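PDB 5XHB: nisin immunity protein from Lactococcus lactis subsp. lactis, which takes part in the immunity of the producing cell against externally supplied nisin and is a membrane lipoprotein, crystallised here in a lipid-free form. Local coordinates for residues V29-I34 and K104-Q109; T69-N74 and G86-Y91; D120-D125 and I132-N137. All coordinates share one frame; numbering follows the deposited sequence.

The modelled chain is almost all strand and loop, with two antiparallel sheets. Contact 1 joins strand 25-33 of the first sheet to the loop 104-109; contact 2 lies within the same sheet, about 11 Å away between centres. Strand 25-33 neighbours strand 90-96, which starts in contact 2. Along the chain, contact 2 is nested inside the loop that contact 1 closes. Contact 3 follows later, at the start of the second sheet, about 18 Å from contact 1 and about 28 Å from contact 2 between centres. Contacts 2 and 3 do not touch. Lys104 and Arg107 of contact 1 form salt bridges with Asp120 of contact 3, and one sulfate touches both contacts. Residues 104-109 therefore link the two sheet regions.

Contact 1. Residues V29-I34 and K104-Q109; sequences VTDKEI and KALRLQ. With SO4 (sulfate ion), chain B.
Val29 and Leu106 make the buried end of this contact. Their side chains lie side by side and point the same way, with Val29 CG1 4.1 Å from Leu106 CB. Met85 backs Val29, while Tyr92 and Ile87 back Leu106. The backbones are tied here by a single bridge between Thr30 and Ala105. Leu106 N donates to Val29 O at 2.9 Å, and Asp31 N donates to Lys104 O at 3.0 Å. Thr30 OG1 accepts from Lys32 N in an ST turn and is also bonded to Lys93, on the neighbouring strand 90-96.

The looser side begins at Asp31, where the chain turns a corner. Asp31 and Arg107 are partly exposed, and the exposed Lys32 and Glu33 leave residues 104-109. Asp31 CG is anti to the backbone N (chi1 -159°), which carries the carboxylate across to Arg107. Arg107 N reaches Asp31 OD1 at 3.1 Å, from well above the carboxylate plane. Asn110 ND2 also bonds to Asp31 OD1. Asp31 OD2 rests on the aliphatic Arg107 CG at 3.5 Å, and the two charged ends do not meet.

The Arg107 chain bends at chi2 and takes its guanidinium to the sulfate instead. Arg107 NH1 donates to sulfate O3 and Arg107 NH2 to sulfate O2, each at 2.8 Å. Ala105 N also donates to O3. Asp120 forms salt bridges with Lys104 NZ and Arg107 NE. Tyr134 OH, Thr208 OG1 and Leu207 N bind the ion too. The sulfate probably came from the crystallisation liquor; its basic and N-H surroundings are consistent with a site that accepts an anion.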
# COMPACT_ATOMS: atom_id res chain seq x y z
N VAL A 29 -8.72 6.90 -4.12
CA VAL A 29 -9.43 5.70 -4.53
C VAL A 29 -8.81 4.48 -3.86
O VAL A 29 -7.61 4.23 -4.00
CB VAL A 29 -9.40 5.49 -6.06
CG1 VAL A 29 -10.40 4.40 -6.47
CG2 VAL A 29 -9.72 6.81 -6.78
N THR A 30 -9.62 3.73 -3.13
CA THR A 30 -9.16 2.54 -2.43
C THR A 30 -9.27 1.30 -3.30
O THR A 30 -9.83 1.34 -4.39
CB THR A 30 -9.99 2.26 -1.18
OG1 THR A 30 -11.28 1.80 -1.59
CG2 THR A 30 -10.15 3.52 -0.32
N ASP A 31 -8.76 0.19 -2.77
CA ASP A 31 -8.86 -1.10 -3.44
C ASP A 31 -10.10 -1.87 -2.97
O ASP A 31 -10.25 -3.07 -3.25
CB ASP A 31 -7.61 -1.94 -3.18
CG ASP A 31 -7.41 -3.05 -4.22
OD1 ASP A 31 -7.65 -2.79 -5.42
OD2 ASP A 31 -7.03 -4.17 -3.84
N LYS A 32 -10.99 -1.19 -2.23
CA LYS A 32 -12.24 -1.79 -1.76
C LYS A 32 -13.32 -1.73 -2.84
O LYS A 32 -13.91 -0.68 -3.06
CB LYS A 32 -12.74 -1.08 -0.50
CG LYS A 32 -11.78 -1.15 0.67
CD LYS A 32 -11.89 -2.50 1.41
CE LYS A 32 -10.92 -2.53 2.60
NZ LYS A 32 -11.15 -3.64 3.59
N GLU A 33 -13.61 -2.85 -3.49
CA GLU A 33 -14.60 -2.83 -4.57
C GLU A 33 -16.01 -2.85 -3.99
O GLU A 33 -16.29 -3.53 -3.00
CB GLU A 33 -14.40 -4.02 -5.52
CG GLU A 33 -15.49 -4.15 -6.57
CD GLU A 33 -15.24 -5.27 -7.58
OE1 GLU A 33 -14.24 -6.00 -7.44
OE2 GLU A 33 -16.06 -5.41 -8.50
N ILE A 34 -16.89 -2.06 -4.60
CA ILE A 34 -18.30 -2.02 -4.23
C ILE A 34 -19.14 -2.72 -5.30
O ILE A 34 -19.11 -2.32 -6.46
CB ILE A 34 -18.80 -0.57 -4.09
CG1 ILE A 34 -17.90 0.24 -3.14
CG2 ILE A 34 -20.26 -0.53 -3.65
CD1 ILE A 34 -17.81 -0.35 -1.76
N LYS A 104 -5.66 0.00 1.66
CA LYS A 104 -4.78 0.08 0.49
C LYS A 104 -5.42 0.88 -0.63
O LYS A 104 -6.64 0.87 -0.81
CB LYS A 104 -4.41 -1.33 -0.00
CG LYS A 104 -3.51 -2.08 0.99
CD LYS A 104 -3.26 -3.55 0.67
CE LYS A 104 -2.23 -4.12 1.65
NZ LYS A 104 -1.98 -5.59 1.52
N ALA A 105 -4.60 1.59 -1.39
CA ALA A 105 -5.08 2.32 -2.55
C ALA A 105 -5.38 1.33 -3.66
O ALA A 105 -4.92 0.18 -3.64
CB ALA A 105 -4.04 3.36 -3.03
N LEU A 106 -6.16 1.79 -4.63
CA LEU A 106 -6.53 1.01 -5.81
C LEU A 106 -5.33 0.31 -6.44
O LEU A 106 -4.30 0.95 -6.67
CB LEU A 106 -7.19 1.94 -6.84
CG LEU A 106 -7.64 1.26 -8.14
CD1 LEU A 106 -8.73 0.24 -7.84
CD2 LEU A 106 -8.11 2.30 -9.16
N ARG A 107 -5.47 -0.98 -6.70
CA ARG A 107 -4.41 -1.75 -7.35
C ARG A 107 -4.61 -1.82 -8.86
O ARG A 107 -5.66 -2.23 -9.34
CB ARG A 107 -4.34 -3.17 -6.78
CG ARG A 107 -4.01 -3.25 -5.29
CD ARG A 107 -2.82 -2.38 -4.95
NE ARG A 107 -2.17 -2.75 -3.69
CZ ARG A 107 -1.87 -1.89 -2.73
NH1 ARG A 107 -2.20 -0.60 -2.86
NH2 ARG A 107 -1.24 -2.30 -1.63
N LEU A 108 -3.57 -1.44 -9.60
CA LEU A 108 -3.56 -1.48 -11.06
C LEU A 108 -3.81 -2.89 -11.59
O LEU A 108 -4.45 -3.08 -12.62
CB LEU A 108 -2.22 -0.96 -11.55
CG LEU A 108 -2.09 0.13 -12.60
CD1 LEU A 108 -3.14 1.22 -12.43
CD2 LEU A 108 -0.68 0.70 -12.48
N GLN A 109 -3.32 -3.87 -10.85
CA GLN A 109 -3.39 -5.27 -11.25
C GLN A 109 -4.82 -5.76 -11.38
O GLN A 109 -5.07 -6.75 -12.07
CB GLN A 109 -2.63 -6.16 -10.26
CG GLN A 109 -1.11 -6.02 -10.31
CD GLN A 109 -0.58 -4.76 -9.61
OE1 GLN A 109 -1.32 -4.04 -8.93
NE2 GLN A 109 0.72 -4.52 -9.76
S SO4 B . -0.80 1.24 0.07
O1 SO4 B . -1.28 1.67 1.40
O2 SO4 B . -0.46 -0.17 0.09
O3 SO4 B . -1.85 1.45 -0.94
O4 SO4 B . 0.37 2.05 -0.25

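Contact 2. Residues T69-N74 and G86-Y91; sequences TLVLNN and GINDRY
Asn88 reaches Val71 and Thr69 with its side-chain amide and extends the pairing past the end of its own strand. Val71 N donates to Asn88 OD1 at 2.7 Å, almost straight (175°). Asn88 ND2 donates to Thr69 O at 3.2 Å. This ND2 lies in the carbonyl plane of Thr69, and Thr69 O lies in the amide plane of Asn88. Both ends of the amide are therefore used, which fixes its rotation.

Backbone bonds carry the rest of the pairing. Asn88 N donates to Val71 O at 2.9 Å, and Asn73 N donates to Gly86 O at 2.8 Å. Gly86 N donates to Asn74 O at 3.1 Å and makes a weak bond to Asn73 O. A water donates to Val71 O and Asn88 O and links the two carbonyls.

Apolar contacts lie on the Leu72 and Ile87 face. These side chains run side by side, and Leu72 CD2 meets Ile87 CD1 at 3.6 Å. Leu70 CD2 is more distant, 4.4 Å from Ile87 CG2. Phe111 packs on Leu70, Ile87 and Asn88.

Strands 67-78 and 83-87 form a beta hairpin in the first antiparallel sheet, and a type II' turn from Ile87 to Arg90 joins strands 83-87 and 90-96 as the next hairpin.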
# COMPACT_ATOMS: atom_id res chain seq x y z
N THR A 69 -5.31 0.97 -19.26
CA THR A 69 -6.12 2.16 -19.46
C THR A 69 -7.25 2.19 -18.44
O THR A 69 -8.00 1.23 -18.30
CB THR A 69 -6.71 2.22 -20.88
OG1 THR A 69 -5.65 2.12 -21.84
CG2 THR A 69 -7.47 3.52 -21.09
N LEU A 70 -7.35 3.30 -17.72
CA LEU A 70 -8.39 3.45 -16.71
C LEU A 70 -9.37 4.53 -17.11
O LEU A 70 -8.98 5.66 -17.41
CB LEU A 70 -7.79 3.79 -15.35
CG LEU A 70 -6.78 2.82 -14.76
CD1 LEU A 70 -6.31 3.40 -13.43
CD2 LEU A 70 -7.38 1.43 -14.58
N VAL A 71 -10.64 4.18 -17.11
CA VAL A 71 -11.67 5.20 -17.25
C VAL A 71 -12.30 5.48 -15.89
O VAL A 71 -12.97 4.61 -15.31
CB VAL A 71 -12.74 4.77 -18.27
CG1 VAL A 71 -13.94 5.71 -18.21
CG2 VAL A 71 -12.13 4.75 -19.66
N LEU A 72 -12.07 6.69 -15.37
CA LEU A 72 -12.61 7.14 -14.10
C LEU A 72 -13.90 7.90 -14.36
O LEU A 72 -13.90 8.89 -15.09
CB LEU A 72 -11.62 8.05 -13.35
CG LEU A 72 -10.15 7.64 -13.44
CD1 LEU A 72 -9.27 8.65 -12.72
CD2 LEU A 72 -9.97 6.28 -12.84
N ASN A 73 -15.00 7.44 -13.78
CA ASN A 73 -16.30 7.92 -14.22
C ASN A 73 -17.30 8.03 -13.08
O ASN A 73 -17.86 7.02 -12.64
CB ASN A 73 -16.84 6.99 -15.30
CG ASN A 73 -18.02 7.58 -16.04
OD1 ASN A 73 -18.25 8.79 -16.04
ND2 ASN A 73 -18.78 6.71 -16.70
N ASN A 74 -17.51 9.27 -12.63
CA ASN A 74 -18.51 9.64 -11.63
C ASN A 74 -18.20 9.19 -10.22
O ASN A 74 -17.51 8.20 -10.01
CB ASN A 74 -19.88 9.11 -12.02
CG ASN A 74 -20.28 9.52 -13.41
OD1 ASN A 74 -19.87 10.57 -13.89
ND2 ASN A 74 -21.05 8.68 -14.08
N GLY A 86 -16.60 5.21 -10.15
CA GLY A 86 -16.60 4.26 -11.25
C GLY A 86 -15.20 4.15 -11.82
O GLY A 86 -14.60 5.15 -12.22
N ILE A 87 -14.66 2.93 -11.83
CA ILE A 87 -13.37 2.65 -12.43
C ILE A 87 -13.53 1.53 -13.44
O ILE A 87 -13.76 0.38 -13.05
CB ILE A 87 -12.29 2.23 -11.41
CG1 ILE A 87 -12.30 3.12 -10.16
CG2 ILE A 87 -10.92 2.24 -12.10
CD1 ILE A 87 -11.90 4.54 -10.42
N ASN A 88 -13.40 1.85 -14.71
CA ASN A 88 -13.69 0.90 -15.78
C ASN A 88 -15.06 0.30 -15.54
O ASN A 88 -16.03 1.05 -15.46
CB ASN A 88 -12.59 -0.16 -15.89
CG ASN A 88 -11.32 0.42 -16.50
OD1 ASN A 88 -11.24 1.62 -16.71
ND2 ASN A 88 -10.34 -0.43 -16.80
N ASP A 89 -15.15 -1.02 -15.41
CA ASP A 89 -16.46 -1.66 -15.26
C ASP A 89 -16.82 -1.94 -13.80
O ASP A 89 -17.76 -2.67 -13.53
CB ASP A 89 -16.50 -2.98 -16.04
CG ASP A 89 -15.47 -3.98 -15.55
OD1 ASP A 89 -14.39 -3.55 -15.09
OD2 ASP A 89 -15.74 -5.20 -15.61
N ARG A 90 -16.08 -1.34 -12.86
CA ARG A 90 -16.33 -1.60 -11.44
C ARG A 90 -16.55 -0.30 -10.67
O ARG A 90 -16.53 0.78 -11.25
CB ARG A 90 -15.16 -2.36 -10.83
CG ARG A 90 -15.00 -3.77 -11.37
CD ARG A 90 -13.53 -4.15 -11.39
NE ARG A 90 -13.33 -5.57 -11.64
CZ ARG A 90 -12.30 -6.26 -11.17
NH1 ARG A 90 -11.39 -5.67 -10.41
NH2 ARG A 90 -12.19 -7.56 -11.44
N TYR A 91 -16.74 -0.45 -9.37
CA TYR A 91 -16.87 0.68 -8.45
C TYR A 91 -15.94 0.47 -7.27
O TYR A 91 -15.88 -0.63 -6.71
CB TYR A 91 -18.30 0.83 -7.95
CG TYR A 91 -19.33 0.97 -9.05
CD1 TYR A 91 -19.86 -0.14 -9.68
CD2 TYR A 91 -19.78 2.23 -9.44
CE1 TYR A 91 -20.80 -0.02 -10.68
CE2 TYR A 91 -20.73 2.36 -10.44
CZ TYR A 91 -21.23 1.24 -11.05
OH TYR A 91 -22.18 1.37 -12.05
O HOH W 1 -15.75 3.76 -15.54

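Contact 3. Residues D120-D125 and I132-N137; sequences DNFVID and IDYMGN. With SO4 (sulfate ion), chain B.
Phe122 and Tyr134 stack with their rings nearly parallel but offset. The planes are 12° apart and the centroids 4.3 Å apart. Phe122 CE1 lies over one face of the tyrosine ring, towards its rim, and comes within 3.6 Å of Tyr134 CD1. Met135 CG lies over the opposite face, also towards the rim, so the ring has a neighbour on each face. Ile132 CG2 approaches the edge of the Phe122 ring, and Phe211 meets that ring edge-to-face.

Tyr134 CG is anti to the backbone N (chi1 170°), which sends the ring out along Asp120 towards the sulfate. Tyr134 OH donates to sulfate O2 at 2.8 Å, in the plane of the ring. Asn121 O comes to another part of the ring edge, 3.5 Å from Tyr134 CD1.

The contact joins the two strands of a beta hairpin, 123-124 and 131-134, and the residues that flank them, at one edge of the second antiparallel sheet. Val123 and Asp133 are its hydrogen-bonded pair. Asp133 N donates to Val123 O at 2.7 Å, and Val123 N donates back to Asp133 O at 3.1 Å. A type I' turn from Tyr134 to Asn137 leads into strand 137-145.

Asp120 runs beside both Tyr134 and Met135, and Asp120 OD1 lies 3.7 Å from Met135 SE. Its charge is met by Lys104 and Arg107. Asp125 and Asp133 turn their carboxylate planes 81° apart, yet OD1 of Asp125 lies 2.7 Å from OD1 of Asp133. One of the two acids probably holds a proton, while Asp125 OD2 accepts from the backbone N of Asn127 and Asp128.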
# COMPACT_ATOMS: atom_id res chain seq x y z
N ASP A 120 1.25 -8.36 -3.14
CA ASP A 120 0.58 -7.53 -2.14
C ASP A 120 0.63 -8.16 -0.75
O ASP A 120 -0.38 -8.22 -0.04
CB ASP A 120 -0.87 -7.29 -2.57
CG ASP A 120 -1.42 -5.97 -2.08
OD1 ASP A 120 -0.81 -5.36 -1.17
OD2 ASP A 120 -2.48 -5.54 -2.60
N ASN A 121 1.80 -8.65 -0.38
CA ASN A 121 2.01 -9.25 0.94
C ASN A 121 3.41 -8.92 1.44
O ASN A 121 4.25 -8.44 0.67
CB ASN A 121 1.80 -10.76 0.91
CG ASN A 121 2.28 -11.39 -0.37
OD1 ASN A 121 3.46 -11.31 -0.71
ND2 ASN A 121 1.37 -12.03 -1.10
N PHE A 122 3.64 -9.13 2.73
CA PHE A 122 4.92 -8.81 3.33
C PHE A 122 5.76 -10.08 3.47
O PHE A 122 5.30 -11.07 4.03
CB PHE A 122 4.72 -8.15 4.70
CG PHE A 122 3.94 -6.86 4.65
CD1 PHE A 122 4.58 -5.67 4.36
CD2 PHE A 122 2.58 -6.84 4.87
CE1 PHE A 122 3.86 -4.47 4.30
CE2 PHE A 122 1.87 -5.65 4.81
CZ PHE A 122 2.51 -4.47 4.53
N VAL A 123 6.98 -10.04 2.96
CA VAL A 123 7.87 -11.20 2.99
C VAL A 123 9.25 -10.73 3.40
O VAL A 123 9.75 -9.74 2.86
CB VAL A 123 7.93 -11.90 1.59
CG1 VAL A 123 9.04 -12.96 1.54
CG2 VAL A 123 6.58 -12.52 1.23
N ILE A 124 9.87 -11.42 4.34
CA ILE A 124 11.23 -11.08 4.72
C ILE A 124 12.12 -11.37 3.52
O ILE A 124 11.98 -12.42 2.91
CB ILE A 124 11.72 -11.88 5.94
CG1 ILE A 124 10.85 -11.55 7.17
CG2 ILE A 124 13.17 -11.54 6.25
CD1 ILE A 124 11.00 -12.57 8.29
N ASP A 125 12.98 -10.42 3.17
CA ASP A 125 13.81 -10.56 1.97
C ASP A 125 14.74 -11.76 2.10
O ASP A 125 15.38 -11.94 3.13
CB ASP A 125 14.61 -9.28 1.73
CG ASP A 125 15.35 -9.31 0.41
OD1 ASP A 125 14.75 -8.93 -0.63
OD2 ASP A 125 16.53 -9.70 0.40
N ILE A 132 12.50 -6.07 3.99
CA ILE A 132 11.21 -6.68 3.73
C ILE A 132 10.76 -6.34 2.33
O ILE A 132 10.90 -5.19 1.89
CB ILE A 132 10.16 -6.20 4.76
CG1 ILE A 132 10.47 -6.85 6.11
CG2 ILE A 132 8.74 -6.58 4.32
CD1 ILE A 132 9.49 -6.50 7.16
N ASP A 133 10.24 -7.34 1.63
CA ASP A 133 9.69 -7.16 0.28
C ASP A 133 8.18 -6.92 0.36
O ASP A 133 7.46 -7.67 1.02
CB ASP A 133 9.95 -8.38 -0.60
CG ASP A 133 11.42 -8.78 -0.64
OD1 ASP A 133 12.30 -7.96 -0.31
OD2 ASP A 133 11.68 -9.95 -1.00
N TYR A 134 7.71 -5.89 -0.34
CA TYR A 134 6.29 -5.58 -0.37
C TYR A 134 5.91 -4.82 -1.64
O TYR A 134 6.52 -3.79 -1.95
CB TYR A 134 5.88 -4.78 0.87
CG TYR A 134 4.47 -4.22 0.81
CD1 TYR A 134 3.37 -5.07 0.83
CD2 TYR A 134 4.24 -2.85 0.73
CE1 TYR A 134 2.08 -4.58 0.79
CE2 TYR A 134 2.94 -2.34 0.67
CZ TYR A 134 1.87 -3.22 0.71
OH TYR A 134 0.59 -2.73 0.65
N MSE A 135 4.92 -5.31 -2.36
CA MSE A 135 4.40 -4.62 -3.55
C MSE A 135 5.47 -4.33 -4.60
O MSE A 135 5.43 -3.29 -5.26
CB MSE A 135 3.71 -3.31 -3.16
CG MSE A 135 2.30 -3.49 -2.65
SE MSE A 135 1.10 -4.12 -4.06
CE MSE A 135 1.21 -2.54 -5.22
N GLY A 136 6.42 -5.25 -4.74
CA GLY A 136 7.46 -5.13 -5.75
C GLY A 136 8.56 -4.18 -5.34
O GLY A 136 9.46 -3.89 -6.12
N ASN A 137 8.49 -3.70 -4.10
CA ASN A 137 9.51 -2.82 -3.55
C ASN A 137 10.26 -3.51 -2.40
O ASN A 137 9.80 -4.50 -1.85
CB ASN A 137 8.90 -1.51 -3.04
CG ASN A 137 8.11 -0.78 -4.11
OD1 ASN A 137 8.57 -0.64 -5.24
ND2 ASN A 137 6.92 -0.31 -3.75
S SO4 B . -0.80 1.24 0.07
O1 SO4 B . -1.28 1.67 1.40
O2 SO4 B . -0.46 -0.17 0.09
O3 SO4 B . -1.85 1.45 -0.94
O4 SO4 B . 0.37 2.05 -0.25